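Local coordinates for protein dextranase (Pseudarthrobacter oxydans, PDB 6NZS) that hydrolyses the internal alpha-1,6-glucosidic linkages of dextran, most likely as a family 49 glycoside hydrolase, at residues E200-T205 against K277-G282; L316-A321 against Q325-Q330; V290-T295 against Y299-G304. All blocks are in the same frame, centred on the assembly; numbering follows the deposited sequence.

Interaction 1 of 3, residues E200-T205 against K277-G282; sequences ERLVPT and KVTGYG
Leu202 and Thr279 bring the two backbones closest, their CA atoms 6.0 Å apart, where the last turn of helix 196-202 meets the end of strand 275-279. Two consecutive helix carbonyls are each taken by a side chain from the strand. Lys277, its chain fully extended beyond CG, runs out from the strand and sets NZ 2.9 Å from Arg201 O, in the carbonyl plane and on a lone pair. Thr279 OG1 donates to Leu202 O over a short 2.7 Å, tilted 32° from that carbonyl plane. The torsion of Thr279 (chi1 67°) tucks OG1 between the backbone N and the carbonyl carbon and turns CG2 to meet Leu202 CD2 at 3.9 Å, the two side chains crossing at about a right angle. The same Leu202 CD2 lies over one face of the Arg201 guanidinium, whose nitrogens form salt bridges with Glu356 and Asp328. Trp253 serves both strand residues, with NE1 hydrogen-bonded to Thr279 OG1 and a cation-pi contact to Lys277. Because the helix stops at Leu202, its last carbonyls have no further turn to offer them N-H groups; the strand supplies these donors from its side chains, and the positive charge of Lys277 is probably favoured by the partial negative charge at the C-terminal end of the helix.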
ATOM      1  N   GLU A 200      23.256 -13.201   1.261  1.00 13.31           N
ATOM      2  CA  GLU A 200      23.962 -13.312  -0.014  1.00 14.47           C
ATOM      3  C   GLU A 200      23.054 -12.965  -1.189  1.00 15.06           C
ATOM      4  O   GLU A 200      23.497 -12.359  -2.174  1.00 14.99           O
ATOM      5  CB  GLU A 200      24.536 -14.721  -0.175  1.00 18.16           C
ATOM      6  CG  GLU A 200      25.350 -14.900  -1.451  1.00 23.23           C
ATOM      7  CD  GLU A 200      25.983 -16.275  -1.567  1.00 31.06           C
ATOM      8  OE1 GLU A 200      26.383 -16.847  -0.531  1.00 37.92           O
ATOM      9  OE2 GLU A 200      26.082 -16.783  -2.702  1.00 37.91           O
ATOM     10  N   ARG A 201      21.777 -13.348  -1.110  1.00 12.73           N
ATOM     11  CA  ARG A 201      20.857 -13.062  -2.201  1.00 12.50           C
ATOM     12  C   ARG A 201      20.482 -11.587  -2.252  1.00 10.97           C
ATOM     13  O   ARG A 201      20.274 -11.042  -3.342  1.00 12.92           O
ATOM     14  CB  ARG A 201      19.586 -13.910  -2.051  1.00 13.59           C
ATOM     15  CG  ARG A 201      18.560 -13.702  -3.162  1.00 13.67           C
ATOM     16  CD  ARG A 201      17.391 -14.673  -3.074  1.00 13.91           C
ATOM     17  NE  ARG A 201      16.597 -14.473  -1.863  1.00 15.73           N
ATOM     18  CZ  ARG A 201      15.513 -13.699  -1.787  1.00 16.50           C
ATOM     19  NH1 ARG A 201      15.081 -13.041  -2.850  1.00 14.65           N
ATOM     20  NH2 ARG A 201      14.860 -13.589  -0.637  1.00 16.77           N
ATOM     21  N   LEU A 202      20.391 -10.933  -1.092  1.00 11.95           N
ATOM     22  CA  LEU A 202      19.741  -9.630  -0.981  1.00  9.65           C
ATOM     23  C   LEU A 202      20.693  -8.470  -0.738  1.00 12.26           C
ATOM     24  O   LEU A 202      20.264  -7.311  -0.835  1.00 12.28           O
ATOM     25  CB  LEU A 202      18.692  -9.664   0.143  1.00 11.11           C
ATOM     26  CG  LEU A 202      17.571 -10.671  -0.104  1.00 11.39           C
ATOM     27  CD1 LEU A 202      16.750 -10.863   1.170  1.00 12.77           C
ATOM     28  CD2 LEU A 202      16.682 -10.219  -1.241  1.00 12.53           C
ATOM     29  N   VAL A 203      21.958  -8.730  -0.423  1.00 12.05           N
ATOM     30  CA  VAL A 203      22.931  -7.672  -0.170  1.00 12.49           C
ATOM     31  C   VAL A 203      24.148  -7.920  -1.051  1.00 13.57           C
ATOM     32  O   VAL A 203      24.865  -8.909  -0.845  1.00 14.31           O
ATOM     33  CB  VAL A 203      23.346  -7.625   1.309  1.00 12.69           C
ATOM     34  CG1 VAL A 203      24.361  -6.502   1.533  1.00 15.35           C
ATOM     35  CG2 VAL A 203      22.123  -7.433   2.211  1.00 13.31           C
ATOM     36  N   PRO A 204      24.442  -7.047  -2.009  1.00 13.75           N
ATOM     37  CA  PRO A 204      25.561  -7.315  -2.918  1.00 13.72           C
ATOM     38  C   PRO A 204      26.901  -7.135  -2.230  1.00 16.58           C
ATOM     39  O   PRO A 204      27.052  -6.359  -1.282  1.00 17.82           O
ATOM     40  CB  PRO A 204      25.366  -6.287  -4.041  1.00 16.86           C
ATOM     41  CG  PRO A 204      24.539  -5.205  -3.465  1.00 15.96           C
ATOM     42  CD  PRO A 204      23.772  -5.765  -2.294  1.00 12.74           C
ATOM     43  N   THR A 205      27.873  -7.911  -2.696  1.00 16.74           N
ATOM     44  CA  THR A 205      29.275  -7.709  -2.362  1.00 19.74           C
ATOM     45  C   THR A 205      30.048  -7.534  -3.660  1.00 17.47           C
ATOM     46  O   THR A 205      29.505  -7.676  -4.756  1.00 19.39           O
ATOM     47  CB  THR A 205      29.853  -8.894  -1.577  1.00 20.78           C
ATOM     48  OG1 THR A 205      30.069  -9.990  -2.472  1.00 20.86           O
ATOM     49  CG2 THR A 205      28.914  -9.327  -0.464  1.00 21.99           C
ATOM     50  N   LYS A 277      17.240  -7.149  -9.564  1.00 11.54           N
ATOM     51  CA  LYS A 277      17.087  -7.024  -8.120  1.00 11.20           C
ATOM     52  C   LYS A 277      16.997  -5.558  -7.748  1.00 12.05           C
ATOM     53  O   LYS A 277      17.806  -4.744  -8.199  1.00 12.02           O
ATOM     54  CB  LYS A 277      18.271  -7.650  -7.368  1.00 11.80           C
ATOM     55  CG  LYS A 277      18.323  -9.171  -7.442  1.00 11.76           C
ATOM     56  CD  LYS A 277      19.519  -9.735  -6.682  1.00 13.52           C
ATOM     57  CE  LYS A 277      19.468 -11.257  -6.647  1.00 14.52           C
ATOM     58  NZ  LYS A 277      20.697 -11.866  -6.063  1.00 13.96           N
ATOM     59  N   VAL A 278      16.017  -5.229  -6.913  1.00 10.50           N
ATOM     60  CA  VAL A 278      15.975  -3.954  -6.211  1.00 10.74           C
ATOM     61  C   VAL A 278      15.772  -4.332  -4.754  1.00 10.06           C
ATOM     62  O   VAL A 278      14.711  -4.854  -4.398  1.00 11.54           O
ATOM     63  CB  VAL A 278      14.838  -3.050  -6.710  1.00 10.46           C
ATOM     64  CG1 VAL A 278      14.747  -1.795  -5.854  1.00 11.72           C
ATOM     65  CG2 VAL A 278      15.056  -2.693  -8.189  1.00 11.53           C
ATOM     66  N   THR A 279      16.813  -4.169  -3.932  1.00  9.69           N
ATOM     67  CA  THR A 279      16.769  -4.685  -2.569  1.00  9.42           C
ATOM     68  C   THR A 279      17.360  -3.671  -1.610  1.00 10.02           C
ATOM     69  O   THR A 279      17.975  -2.680  -2.014  1.00 10.42           O
ATOM     70  CB  THR A 279      17.524  -6.018  -2.433  1.00 10.65           C
ATOM     71  OG1 THR A 279      18.926  -5.801  -2.645  1.00 11.58           O
ATOM     72  CG2 THR A 279      17.015  -7.031  -3.448  1.00 10.69           C
ATOM     73  N   GLY A 280      17.155  -3.932  -0.328  1.00  9.68           N
ATOM     74  CA  GLY A 280      17.770  -3.201   0.761  1.00  9.65           C
ATOM     75  C   GLY A 280      16.755  -2.438   1.596  1.00 10.11           C
ATOM     76  O   GLY A 280      15.705  -2.008   1.110  1.00 10.62           O
ATOM     77  N   TYR A 281      17.094  -2.229   2.867  1.00  9.60           N
ATOM     78  CA  TYR A 281      16.198  -1.573   3.812  1.00 10.00           C
ATOM     79  C   TYR A 281      16.314  -0.046   3.804  1.00 11.98           C
ATOM     80  O   TYR A 281      16.159   0.582   4.855  1.00 13.52           O
ATOM     81  CB  TYR A 281      16.433  -2.121   5.216  1.00  9.59           C
ATOM     82  CG  TYR A 281      16.005  -3.559   5.441  1.00  9.40           C
ATOM     83  CD1 TYR A 281      14.723  -3.998   5.120  1.00 10.81           C
ATOM     84  CD2 TYR A 281      16.882  -4.469   6.013  1.00 10.70           C
ATOM     85  CE1 TYR A 281      14.330  -5.310   5.368  1.00 10.13           C
ATOM     86  CE2 TYR A 281      16.503  -5.770   6.256  1.00 10.78           C
ATOM     87  CZ  TYR A 281      15.235  -6.190   5.935  1.00  9.81           C
ATOM     88  OH  TYR A 281      14.857  -7.488   6.210  1.00 11.46           O
ATOM     89  N   GLY A 282      16.589   0.568   2.652  1.00 11.00           N
ATOM     90  CA  GLY A 282      16.604   2.010   2.523  1.00 10.83           C
ATOM     91  C   GLY A 282      15.282   2.567   2.015  1.00 10.36           C
ATOM     92  O   GLY A 282      14.276   1.865   1.890  1.00 10.46           O
TER

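Interaction 2 of 3, residues L316-A321 against Q325-Q330; sequences LQFASA and QKLDLQ
Phe318 and Leu327 meet inside a coil of the parallel beta-helix that forms the body of family 49 enzymes. Strands 316-320 and 325-335 belong to two different sheets of this solenoid and run nearly antiparallel across it, their short axes 9.2 Å apart, so contact is made by inward side chains. Both methyls of Leu327 engage the aromatic ring: CD2 sits over one face as a CH-pi contact, 4.1 Å from the ring centroid, while CD1 comes within 3.6 Å of Phe318 CZ at the far end of the ring. Phe318 CG lies anti to its carbonyl carbon (chi1 -67°), which sends the ring across the interior to the opposite strand. One step along, Leu316 and Leu329 meet methyl to methyl, CD1 to CD1, at 3.8 Å.

At the other end, where the chain turns from one strand to the next, Gln325 OE1 accepts a hydrogen bond from Ala321 N at 2.7 Å; the bond is bent (N-H...O 135°), with the donor N tilted 30° from the plane of the Gln325 carbonyl.

Outward from this shell, Phe268 stacks on Phe318 from the adjoining coil, and Phe351 touches both Leu327 and Ser320. The Ser320 hydroxyl is bonded to Asn347 O, and the Gln325 amide is fixed from its other end by NE2, which donates to Gln273 O. With an alanine here in place of Gln325, the Ala321 N-H is likely to lose its acceptor and Gln273 O its donor, and a gap would probably open beside Ser320. OE1 of the same glutamine amide also lies 3.3 Å from Ser320 CA.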
ATOM      1  N   LEU A 316       9.124   2.626  -9.820  1.00 13.55           N
ATOM      2  CA  LEU A 316       9.886   1.491 -10.324  1.00 13.88           C
ATOM      3  C   LEU A 316       9.211   0.981 -11.588  1.00 12.16           C
ATOM      4  O   LEU A 316       8.003   0.723 -11.591  1.00 13.17           O
ATOM      5  CB  LEU A 316       9.934   0.366  -9.287  1.00 13.89           C
ATOM      6  CG  LEU A 316      10.684   0.669  -7.991  1.00 16.41           C
ATOM      7  CD1 LEU A 316      10.422  -0.443  -6.988  1.00 19.24           C
ATOM      8  CD2 LEU A 316      12.172   0.852  -8.240  1.00 13.26           C
ATOM      9  N   GLN A 317       9.995   0.817 -12.655  1.00 14.25           N
ATOM     10  CA  GLN A 317       9.453   0.323 -13.914  1.00 13.97           C
ATOM     11  C   GLN A 317      10.449  -0.633 -14.550  1.00 13.60           C
ATOM     12  O   GLN A 317      11.660  -0.399 -14.499  1.00 14.14           O
ATOM     13  CB  GLN A 317       9.138   1.467 -14.887  1.00 16.44           C
ATOM     14  CG  GLN A 317       8.757   0.983 -16.285  1.00 16.26           C
ATOM     15  CD  GLN A 317       8.107   2.060 -17.119  1.00 20.23           C
ATOM     16  OE1 GLN A 317       7.632   3.066 -16.591  1.00 21.22           O
ATOM     17  NE2 GLN A 317       8.080   1.857 -18.436  1.00 18.78           N
ATOM     18  N   PHE A 318       9.928  -1.707 -15.139  1.00 14.19           N
ATOM     19  CA  PHE A 318      10.738  -2.731 -15.774  1.00 14.51           C
ATOM     20  C   PHE A 318      10.178  -3.062 -17.145  1.00 14.72           C
ATOM     21  O   PHE A 318       9.010  -2.803 -17.444  1.00 14.50           O
ATOM     22  CB  PHE A 318      10.759  -4.004 -14.935  1.00 15.99           C
ATOM     23  CG  PHE A 318      11.457  -3.838 -13.629  1.00 14.94           C
ATOM     24  CD1 PHE A 318      10.787  -3.334 -12.522  1.00 14.23           C
ATOM     25  CD2 PHE A 318      12.791  -4.162 -13.512  1.00 14.87           C
ATOM     26  CE1 PHE A 318      11.449  -3.172 -11.316  1.00 14.77           C
ATOM     27  CE2 PHE A 318      13.451  -4.007 -12.320  1.00 14.57           C
ATOM     28  CZ  PHE A 318      12.788  -3.511 -11.219  1.00 14.72           C
ATOM     29  N   ALA A 319      11.039  -3.649 -17.972  1.00 14.82           N
ATOM     30  CA  ALA A 319      10.672  -4.149 -19.290  1.00 15.45           C
ATOM     31  C   ALA A 319      10.879  -5.654 -19.304  1.00 14.04           C
ATOM     32  O   ALA A 319      11.929  -6.142 -18.873  1.00 15.04           O
ATOM     33  CB  ALA A 319      11.535  -3.494 -20.372  1.00 16.55           C
ATOM     34  N   SER A 320       9.878  -6.387 -19.789  1.00 15.58           N
ATOM     35  CA  SER A 320       9.913  -7.844 -19.820  1.00 15.21           C
ATOM     36  C   SER A 320      10.057  -8.314 -21.264  1.00 15.62           C
ATOM     37  O   SER A 320       9.204  -8.007 -22.106  1.00 16.20           O
ATOM     38  CB  SER A 320       8.645  -8.441 -19.204  1.00 14.25           C
ATOM     39  OG  SER A 320       8.663  -9.863 -19.294  1.00 14.85           O
ATOM     40  N   ALA A 321      11.129  -9.057 -21.535  1.00 16.14           N
ATOM     41  CA  ALA A 321      11.312  -9.700 -22.825  1.00 17.28           C
ATOM     42  C   ALA A 321      10.454 -10.957 -22.888  1.00 19.67           C
ATOM     43  O   ALA A 321       9.874 -11.394 -21.895  1.00 17.56           O
ATOM     44  CB  ALA A 321      12.782 -10.075 -23.017  1.00 19.06           C
ATOM     45  N   GLN A 325      12.114 -14.236 -17.054  1.00 15.26           N
ATOM     46  CA  GLN A 325      12.931 -13.344 -16.248  1.00 15.62           C
ATOM     47  C   GLN A 325      12.381 -13.329 -14.832  1.00 14.43           C
ATOM     48  O   GLN A 325      11.220 -13.670 -14.596  1.00 15.82           O
ATOM     49  CB  GLN A 325      12.906 -11.917 -16.801  1.00 15.02           C
ATOM     50  CG  GLN A 325      13.548 -11.758 -18.180  1.00 15.30           C
ATOM     51  CD  GLN A 325      13.160 -10.453 -18.837  1.00 14.18           C
ATOM     52  OE1 GLN A 325      12.015 -10.264 -19.246  1.00 14.76           O
ATOM     53  NE2 GLN A 325      14.106  -9.522 -18.912  1.00 17.68           N
ATOM     54  N   LYS A 326      13.225 -12.913 -13.895  1.00 12.94           N
ATOM     55  CA  LYS A 326      12.842 -12.820 -12.494  1.00 12.27           C
ATOM     56  C   LYS A 326      13.258 -11.471 -11.936  1.00 14.00           C
ATOM     57  O   LYS A 326      14.251 -10.881 -12.367  1.00 12.40           O
ATOM     58  CB  LYS A 326      13.508 -13.917 -11.668  1.00 15.58           C
ATOM     59  CG  LYS A 326      13.114 -15.325 -12.095  1.00 20.20           C
ATOM     60  CD  LYS A 326      13.945 -16.364 -11.362  1.00 24.03           C
ATOM     61  CE  LYS A 326      13.183 -16.962 -10.201  1.00 32.34           C
ATOM     62  NZ  LYS A 326      13.350 -18.441 -10.139  1.00 38.39           N
ATOM     63  N   LEU A 327      12.477 -10.985 -10.972  1.00 13.27           N
ATOM     64  CA  LEU A 327      12.822  -9.798 -10.199  1.00 11.38           C
ATOM     65  C   LEU A 327      12.658 -10.131  -8.727  1.00 11.69           C
ATOM     66  O   LEU A 327      11.601 -10.624  -8.329  1.00 12.11           O
ATOM     67  CB  LEU A 327      11.888  -8.632 -10.535  1.00 12.94           C
ATOM     68  CG  LEU A 327      11.876  -7.476  -9.526  1.00 11.48           C
ATOM     69  CD1 LEU A 327      13.204  -6.730  -9.571  1.00 11.99           C
ATOM     70  CD2 LEU A 327      10.728  -6.523  -9.811  1.00 13.29           C
ATOM     71  N   ASP A 328      13.703  -9.894  -7.932  1.00 11.23           N
ATOM     72  CA  ASP A 328      13.587  -9.865  -6.477  1.00 11.30           C
ATOM     73  C   ASP A 328      13.426  -8.407  -6.078  1.00 11.83           C
ATOM     74  O   ASP A 328      14.287  -7.579  -6.387  1.00 11.70           O
ATOM     75  CB  ASP A 328      14.839 -10.427  -5.800  1.00 13.45           C
ATOM     76  CG  ASP A 328      14.997 -11.922  -5.985  1.00 16.61           C
ATOM     77  OD1 ASP A 328      14.103 -12.551  -6.587  1.00 21.76           O
ATOM     78  OD2 ASP A 328      16.039 -12.460  -5.532  1.00 17.80           O
ATOM     79  N   LEU A 329      12.327  -8.097  -5.397  1.00  9.67           N
ATOM     80  CA  LEU A 329      12.044  -6.746  -4.924  1.00 10.07           C
ATOM     81  C   LEU A 329      11.893  -6.888  -3.417  1.00 11.08           C
ATOM     82  O   LEU A 329      10.922  -7.487  -2.950  1.00 11.27           O
ATOM     83  CB  LEU A 329      10.760  -6.223  -5.569  1.00 10.90           C
ATOM     84  CG  LEU A 329      10.211  -4.892  -5.043  1.00 11.13           C
ATOM     85  CD1 LEU A 329      11.221  -3.765  -5.222  1.00 11.98           C
ATOM     86  CD2 LEU A 329       8.897  -4.549  -5.750  1.00 11.98           C
ATOM     87  N   GLN A 330      12.858  -6.375  -2.661  1.00  8.66           N
ATOM     88  CA  GLN A 330      12.920  -6.669  -1.234  1.00  9.17           C
ATOM     89  C   GLN A 330      13.324  -5.426  -0.464  1.00  9.37           C
ATOM     90  O   GLN A 330      14.125  -4.615  -0.939  1.00  9.94           O
ATOM     91  CB  GLN A 330      13.949  -7.789  -0.962  1.00  9.75           C
ATOM     92  CG  GLN A 330      14.100  -8.234   0.508  1.00 10.51           C
ATOM     93  CD  GLN A 330      15.064  -7.363   1.292  1.00 10.31           C
ATOM     94  OE1 GLN A 330      15.862  -6.614   0.712  1.00 11.42           O
ATOM     95  NE2 GLN A 330      14.990  -7.448   2.620  1.00 13.15           N
TER

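Interaction 3 of 3, residues V290-T295 against Y299-G304; sequences VYEADT and YNHLSG
His301 lies against Tyr291 and Glu292, where two lengths of one irregular loop fold back on each other. Val290 to Ala293 form a type II beta turn, and its last residue, Ala293, makes a single antiparallel bridge with His301 as a non-hydrogen-bonded pair. On one side of that pair Asp294 N donates to Asn300 O at 3.0 Å; on the other, the bond from Leu302 N to Glu292 O is weak. Tyr299 N to Asp294 O, 2.8 Å, adds a further link.

From its CB, 4.0 Å from Tyr291 O, the His301 side chain leaves with CG anti to the backbone N (chi1 174°), which carries the imidazole back along the turn. CG passes the same oxygen, and ND1 then donates to Tyr291 O at 2.8 Å in an almost straight bond of 175°. The oxygen lies in the ring plane, but ND1 stands above the carbonyl plane. CE1 reaches Glu292 OE1 at 3.2 Å, and NE2, farther round, stays 3.9 Å from that oxygen. Leu302 CB covers one ring face over its centre, and Tyr69 also stacks on the imidazole. Glu292 OE1 has a stronger partner in Lys71, its salt bridge.

Toward the Thr295 side, Thr295 CG2 sits over a face of the Tyr299 ring, whose OH is bonded to His244, and a water joins Val290 N to Tyr299 O.

The loop connects strand 283-285 to strand 316-320. Backbone bonds from Ala293 and Thr295 to Val313 and Ser311 tie it to the chain approaching strand 316-320, and one from Glu292 to Pro338 to the chain just before strand 342-346.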
ATOM      1  N   VAL A 290       6.448  16.455  -9.044  1.00 15.73           N
ATOM      2  CA  VAL A 290       5.086  16.970  -9.018  1.00 16.37           C
ATOM      3  C   VAL A 290       4.106  15.832  -9.290  1.00 15.42           C
ATOM      4  O   VAL A 290       4.446  14.824  -9.927  1.00 14.21           O
ATOM      5  CB  VAL A 290       4.948  18.099 -10.060  1.00 15.90           C
ATOM      6  CG1 VAL A 290       5.057  17.543 -11.483  1.00 16.71           C
ATOM      7  CG2 VAL A 290       3.646  18.861  -9.884  1.00 15.58           C
ATOM      8  N   TYR A 291       2.881  15.981  -8.786  1.00 13.32           N
ATOM      9  CA  TYR A 291       1.799  15.073  -9.147  1.00 13.74           C
ATOM     10  C   TYR A 291       1.727  14.941 -10.658  1.00 16.12           C
ATOM     11  O   TYR A 291       1.742  15.943 -11.376  1.00 15.24           O
ATOM     12  CB  TYR A 291       0.477  15.656  -8.653  1.00 13.92           C
ATOM     13  CG  TYR A 291      -0.767  14.875  -9.027  1.00 14.07           C
ATOM     14  CD1 TYR A 291      -0.919  13.542  -8.660  1.00 14.16           C
ATOM     15  CD2 TYR A 291      -1.807  15.483  -9.729  1.00 14.33           C
ATOM     16  CE1 TYR A 291      -2.064  12.841  -8.975  1.00 12.78           C
ATOM     17  CE2 TYR A 291      -2.956  14.791 -10.051  1.00 14.16           C
ATOM     18  CZ  TYR A 291      -3.090  13.468  -9.674  1.00 13.41           C
ATOM     19  OH  TYR A 291      -4.244  12.783  -9.995  1.00 16.33           O
ATOM     20  N   GLU A 292       1.639  13.699 -11.136  1.00 14.21           N
ATOM     21  CA  GLU A 292       1.536  13.422 -12.571  1.00 16.52           C
ATOM     22  C   GLU A 292       2.687  14.066 -13.339  1.00 19.41           C
ATOM     23  O   GLU A 292       2.504  14.615 -14.431  1.00 19.43           O
ATOM     24  CB  GLU A 292       0.173  13.834 -13.137  1.00 17.12           C
ATOM     25  CG  GLU A 292      -0.946  12.819 -12.919  1.00 19.47           C
ATOM     26  CD  GLU A 292      -2.270  13.257 -13.527  1.00 17.38           C
ATOM     27  OE1 GLU A 292      -2.553  14.474 -13.518  1.00 19.15           O
ATOM     28  OE2 GLU A 292      -3.028  12.391 -14.013  1.00 18.98           O
ATOM     29  N   ALA A 293       3.886  14.006 -12.762  1.00 18.43           N
ATOM     30  CA  ALA A 293       5.086  14.453 -13.459  1.00 18.95           C
ATOM     31  C   ALA A 293       5.252  13.656 -14.746  1.00 19.04           C
ATOM     32  O   ALA A 293       5.405  12.433 -14.715  1.00 19.77           O
ATOM     33  CB  ALA A 293       6.305  14.270 -12.555  1.00 19.65           C
ATOM     34  N   ASP A 294       5.188  14.348 -15.886  1.00 22.59           N
ATOM     35  CA  ASP A 294       5.127  13.710 -17.196  1.00 22.60           C
ATOM     36  C   ASP A 294       6.489  13.803 -17.872  1.00 24.64           C
ATOM     37  O   ASP A 294       7.028  14.902 -18.044  1.00 24.78           O
ATOM     38  CB  ASP A 294       4.054  14.378 -18.060  1.00 25.09           C
ATOM     39  CG  ASP A 294       3.661  13.539 -19.275  1.00 27.14           C
ATOM     40  OD1 ASP A 294       4.355  12.543 -19.578  1.00 26.07           O
ATOM     41  OD2 ASP A 294       2.649  13.880 -19.932  1.00 29.34           O
ATOM     42  N   THR A 295       7.047  12.648 -18.247  1.00 24.38           N
ATOM     43  CA  THR A 295       8.304  12.646 -18.987  1.00 26.04           C
ATOM     44  C   THR A 295       8.146  13.240 -20.382  1.00 28.73           C
ATOM     45  O   THR A 295       9.127  13.745 -20.938  1.00 29.93           O
ATOM     46  CB  THR A 295       8.919  11.237 -19.036  1.00 22.73           C
ATOM     47  OG1 THR A 295       8.005  10.318 -19.651  1.00 25.52           O
ATOM     48  CG2 THR A 295       9.249  10.751 -17.622  1.00 25.58           C
ATOM     49  N   TYR A 299       9.111  16.616 -17.229  1.00 25.38           N
ATOM     50  CA  TYR A 299       8.822  16.306 -15.827  1.00 23.59           C
ATOM     51  C   TYR A 299       7.855  17.294 -15.185  1.00 27.67           C
ATOM     52  O   TYR A 299       7.548  17.159 -13.991  1.00 22.67           O
ATOM     53  CB  TYR A 299      10.077  16.154 -14.952  1.00 22.96           C
ATOM     54  CG  TYR A 299      10.945  14.978 -15.321  1.00 23.31           C
ATOM     55  CD1 TYR A 299      11.799  15.035 -16.416  1.00 23.82           C
ATOM     56  CD2 TYR A 299      10.917  13.806 -14.571  1.00 21.33           C
ATOM     57  CE1 TYR A 299      12.596  13.960 -16.755  1.00 23.33           C
ATOM     58  CE2 TYR A 299      11.709  12.726 -14.904  1.00 22.76           C
ATOM     59  CZ  TYR A 299      12.545  12.811 -15.999  1.00 23.24           C
ATOM     60  OH  TYR A 299      13.340  11.738 -16.328  1.00 21.02           O
ATOM     61  N   ASN A 300       7.378  18.293 -15.920  1.00 24.78           N
ATOM     62  CA  ASN A 300       6.335  19.150 -15.387  1.00 24.98           C
ATOM     63  C   ASN A 300       5.009  18.396 -15.377  1.00 21.39           C
ATOM     64  O   ASN A 300       4.869  17.316 -15.959  1.00 22.62           O
ATOM     65  CB  ASN A 300       6.219  20.428 -16.215  1.00 27.32           C
ATOM     66  CG  ASN A 300       7.491  21.246 -16.197  1.00 26.74           C
ATOM     67  OD1 ASN A 300       8.066  21.548 -17.246  1.00 34.13           O
ATOM     68  ND2 ASN A 300       7.946  21.606 -15.004  1.00 27.16           N
ATOM     69  N   HIS A 301       4.022  18.980 -14.700  1.00 20.15           N
ATOM     70  CA  HIS A 301       2.719  18.343 -14.594  1.00 19.44           C
ATOM     71  C   HIS A 301       2.104  18.106 -15.974  1.00 25.35           C
ATOM     72  O   HIS A 301       2.305  18.880 -16.915  1.00 25.64           O
ATOM     73  CB  HIS A 301       1.778  19.190 -13.738  1.00 18.67           C
ATOM     74  CG  HIS A 301       0.379  18.668 -13.694  1.00 20.20           C
ATOM     75  ND1 HIS A 301       0.019  17.573 -12.941  1.00 15.80           N
ATOM     76  CD2 HIS A 301      -0.746  19.073 -14.328  1.00 18.66           C
ATOM     77  CE1 HIS A 301      -1.270  17.332 -13.101  1.00 18.78           C
ATOM     78  NE2 HIS A 301      -1.758  18.229 -13.943  1.00 21.27           N
ATOM     79  N   LEU A 302       1.336  17.021 -16.068  1.00 23.90           N
ATOM     80  CA  LEU A 302       0.686  16.586 -17.300  1.00 25.95           C
ATOM     81  C   LEU A 302      -0.072  17.720 -17.985  1.00 27.25           C
ATOM     82  O   LEU A 302      -0.856  18.433 -17.354  1.00 27.87           O
ATOM     83  CB  LEU A 302      -0.294  15.479 -16.928  1.00 26.69           C
ATOM     84  CG  LEU A 302      -1.236  14.941 -17.989  1.00 32.54           C
ATOM     85  CD1 LEU A 302      -0.411  14.214 -19.034  1.00 34.32           C
ATOM     86  CD2 LEU A 302      -2.254  14.026 -17.319  1.00 29.07           C
ATOM     87  N   SER A 303       0.132  17.850 -19.298  1.00 34.67           N
ATOM     88  CA  SER A 303      -0.475  18.923 -20.077  1.00 37.66           C
ATOM     89  C   SER A 303      -0.956  18.386 -21.416  1.00 36.38           C
ATOM     90  O   SER A 303      -0.219  17.672 -22.101  1.00 44.64           O
ATOM     91  CB  SER A 303       0.533  20.053 -20.321  1.00 39.77           C
ATOM     92  OG  SER A 303      -0.106  21.206 -20.851  1.00 43.60           O
ATOM     93  N   GLY A 304      -2.189  18.724 -21.778  1.00 39.66           N
ATOM     94  CA  GLY A 304      -2.682  18.502 -23.128  1.00 42.62           C
ATOM     95  C   GLY A 304      -2.972  17.070 -23.522  1.00 41.88           C
ATOM     96  O   GLY A 304      -2.682  16.678 -24.658  1.00 45.73           O
TER
HETATM   97  O   HOH W   1       8.523  16.928 -11.356  1.00 19.62           O
HETATM   98  O   HOH W   2       1.920  16.460 -20.391  1.00 33.02           O

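From the N terminus, interaction 1 comes first: it closes a loop of 71 residues between 200-205 and 277-282, tying helix 196-202 to the early coils of the solenoid. Interaction 3 then folds the loop after strand 283-285 onto itself across three residues, and interaction 2 closes an equally short link of three residues between 316-321 and 325-330. The three are in series; none nests within or crosses another. Interactions 1 and 2 share a sheet, in which strands 275-279 and 325-335 are neighbours, and the Arg201 to Asp328 salt bridge joins the two. Interaction 3 stands apart, its nearest atoms about 8 Å from interaction 2 and about 17 Å from interaction 1.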